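Local coordinates for protein endo-b-1,4-glucanase (Nasutitermes takasagoensis, PDB 1KS8) that probably hydrolyses internal beta-1,4-glucosidic linkages in cellulose and related beta-glucans, as a family 9 glycoside hydrolase with an (alpha/alpha)6 catalytic domain, at residues 346-351 / 390-395. Numbering follows the deposited sequence.
Sequences FVCGFG and ALVGGP
The F346 side chain turns CG anti to its own carbonyl carbon (chi1 -75°), which carries the ring to P395. V392 sets CG1 anti to its carbonyl carbon and CG2 between that carbon and the backbone N, which sends CG1 to C348 SG and CG2 to F346. The backbones beside these side chains are joined by a single antiparallel beta bridge between two loops of the (alpha/alpha)6 fold. V347 and L391 form its non-hydrogen-bonded pair, with CA atoms 4.6 Å apart, and the flanking residues supply both backbone bonds. V392 N donates to F346 O at 3.2 Å, and the N-H...O angle of 174° makes this long bond almost straight. C348 N donates to A390 O at 2.9 Å; V347 CA lies 3.4 Å from A390 O, so this oxygen takes one hydrogen bond and one weaker CA-H...O contact.

On the F346 ring, P395 CD lies 3.8 Å from the centroid and only 17° off the normal, the geometry of a CH-pi contact over a face. V392 CG2 instead meets the ring at its edge. V347 and L391 add an apolar contact through CG2 and CD1, and L391 packs onward against A338 of helix 324-341 and L304 of helix 303-319.

V392, which flanks the bridge, has its side chain about 7 Å from the side chains of D403 and E412, both predicted to be in the active site, and also touches V413. On the C348 side, the other methyl, V392 CG1, rests 3.9 Å from C348 SG, and A390 CB approaches the same sulfur at 4.2 Å.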
ATOM      1  N   PHE A 346      13.630   7.828  -9.856  1.00  7.78           N
ATOM      2  CA  PHE A 346      13.030   6.506  -9.991  1.00  7.39           C
ATOM      3  C   PHE A 346      11.527   6.626  -9.794  1.00  8.33           C
ATOM      4  O   PHE A 346      10.832   5.641  -9.547  1.00  8.12           O
ATOM      5  CB  PHE A 346      13.646   5.532  -8.990  1.00  7.40           C
ATOM      6  CG  PHE A 346      15.029   5.091  -9.370  1.00  7.50           C
ATOM      7  CD1 PHE A 346      15.222   4.220 -10.440  1.00  8.37           C
ATOM      8  CD2 PHE A 346      16.143   5.586  -8.700  1.00  7.66           C
ATOM      9  CE1 PHE A 346      16.506   3.850 -10.840  1.00 10.20           C
ATOM     10  CE2 PHE A 346      17.429   5.223  -9.094  1.00  9.54           C
ATOM     11  CZ  PHE A 346      17.609   4.353 -10.166  1.00  9.34           C
ATOM     12  N   VAL A 347      11.042   7.858  -9.905  1.00  7.84           N
ATOM     13  CA  VAL A 347       9.620   8.157  -9.792  1.00  6.97           C
ATOM     14  C   VAL A 347       9.159   8.614 -11.176  1.00  7.70           C
ATOM     15  O   VAL A 347       9.613   9.639 -11.687  1.00  7.98           O
ATOM     16  CB  VAL A 347       9.356   9.279  -8.769  1.00  7.09           C
ATOM     17  CG1 VAL A 347       7.875   9.643  -8.765  1.00  8.00           C
ATOM     18  CG2 VAL A 347       9.794   8.829  -7.382  1.00  8.46           C
ATOM     19  N   CYS A 348       8.267   7.846 -11.790  1.00  7.47           N
ATOM     20  CA  CYS A 348       7.777   8.188 -13.119  1.00  9.48           C
ATOM     21  C   CYS A 348       7.176   9.587 -13.161  1.00  8.48           C
ATOM     22  O   CYS A 348       6.501  10.009 -12.224  1.00  8.45           O
ATOM     23  CB  CYS A 348       6.727   7.169 -13.569  1.00 10.04           C
ATOM     24  SG  CYS A 348       7.365   5.476 -13.722  1.00 28.58           S
ATOM     25  N   GLY A 349       7.431  10.300 -14.255  1.00  8.21           N
ATOM     26  CA  GLY A 349       6.901  11.641 -14.423  1.00  8.45           C
ATOM     27  C   GLY A 349       7.508  12.704 -13.530  1.00  7.63           C
ATOM     28  O   GLY A 349       6.975  13.810 -13.428  1.00  9.27           O
ATOM     29  N   PHE A 350       8.625  12.381 -12.888  1.00  7.73           N
ATOM     30  CA  PHE A 350       9.275  13.333 -11.995  1.00  8.02           C
ATOM     31  C   PHE A 350      10.791  13.328 -12.076  1.00  8.50           C
ATOM     32  O   PHE A 350      11.416  12.284 -12.232  1.00  8.47           O
ATOM     33  CB  PHE A 350       8.898  13.052 -10.535  1.00  8.52           C
ATOM     34  CG  PHE A 350       9.644  13.912  -9.549  1.00  8.28           C
ATOM     35  CD1 PHE A 350       9.152  15.160  -9.188  1.00  8.62           C
ATOM     36  CD2 PHE A 350      10.873  13.504  -9.036  1.00  7.42           C
ATOM     37  CE1 PHE A 350       9.873  15.994  -8.334  1.00  9.06           C
ATOM     38  CE2 PHE A 350      11.603  14.332  -8.184  1.00  8.50           C
ATOM     39  CZ  PHE A 350      11.101  15.579  -7.834  1.00  8.40           C
ATOM     40  N   GLY A 351      11.373  14.517 -11.963  1.00  8.36           N
ATOM     41  CA  GLY A 351      12.815  14.638 -11.935  1.00  8.34           C
ATOM     42  C   GLY A 351      13.627  14.307 -13.163  1.00  8.05           C
ATOM     43  O   GLY A 351      13.127  14.245 -14.283  1.00  8.76           O
ATOM     44  N   ALA A 390       4.473   7.204  -9.900  1.00  7.48           N
ATOM     45  CA  ALA A 390       4.780   5.800  -9.635  1.00  6.74           C
ATOM     46  C   ALA A 390       6.233   5.513  -9.278  1.00  6.89           C
ATOM     47  O   ALA A 390       7.148   5.869 -10.025  1.00  7.16           O
ATOM     48  CB  ALA A 390       4.371   4.948 -10.838  1.00  7.64           C
ATOM     49  N   LEU A 391       6.433   4.857  -8.137  1.00  6.71           N
ATOM     50  CA  LEU A 391       7.769   4.473  -7.684  1.00  6.33           C
ATOM     51  C   LEU A 391       8.057   3.084  -8.263  1.00  7.35           C
ATOM     52  O   LEU A 391       7.323   2.130  -7.988  1.00  7.28           O
ATOM     53  CB  LEU A 391       7.812   4.415  -6.152  1.00  7.37           C
ATOM     54  CG  LEU A 391       9.149   4.020  -5.514  1.00  5.95           C
ATOM     55  CD1 LEU A 391      10.181   5.113  -5.759  1.00  8.14           C
ATOM     56  CD2 LEU A 391       8.959   3.805  -4.019  1.00  8.20           C
ATOM     57  N   VAL A 392       9.108   2.963  -9.072  1.00  6.48           N
ATOM     58  CA  VAL A 392       9.437   1.669  -9.665  1.00  6.76           C
ATOM     59  C   VAL A 392      10.255   0.791  -8.720  1.00  6.76           C
ATOM     60  O   VAL A 392      10.657   1.229  -7.642  1.00  7.52           O
ATOM     61  CB  VAL A 392      10.226   1.830 -11.000  1.00  6.76           C
ATOM     62  CG1 VAL A 392       9.396   2.611 -12.009  1.00  7.87           C
ATOM     63  CG2 VAL A 392      11.562   2.509 -10.755  1.00  7.09           C
ATOM     64  N   GLY A 393      10.486  -0.454  -9.131  1.00  7.76           N
ATOM     65  CA  GLY A 393      11.273  -1.367  -8.322  1.00  8.10           C
ATOM     66  C   GLY A 393      12.608  -0.724  -8.000  1.00  8.28           C
ATOM     67  O   GLY A 393      13.045  -0.712  -6.848  1.00  8.99           O
ATOM     68  N   GLY A 394      13.273  -0.195  -9.022  1.00  8.46           N
ATOM     69  CA  GLY A 394      14.534   0.477  -8.786  1.00  9.24           C
ATOM     70  C   GLY A 394      15.782  -0.181  -9.326  1.00  9.09           C
ATOM     71  O   GLY A 394      15.716  -1.126 -10.111  1.00 10.00           O
ATOM     72  N   PRO A 395      16.955   0.311  -8.903  1.00  9.41           N
ATOM     73  CA  PRO A 395      18.261  -0.200  -9.327  1.00 10.06           C
ATOM     74  C   PRO A 395      18.675  -1.464  -8.590  1.00 10.75           C
ATOM     75  O   PRO A 395      18.027  -1.879  -7.623  1.00 11.21           O
ATOM     76  CB  PRO A 395      19.187   0.968  -9.020  1.00 11.58           C
ATOM     77  CG  PRO A 395      18.619   1.473  -7.729  1.00 12.33           C
ATOM     78  CD  PRO A 395      17.115   1.457  -7.985  1.00 10.87           C
TER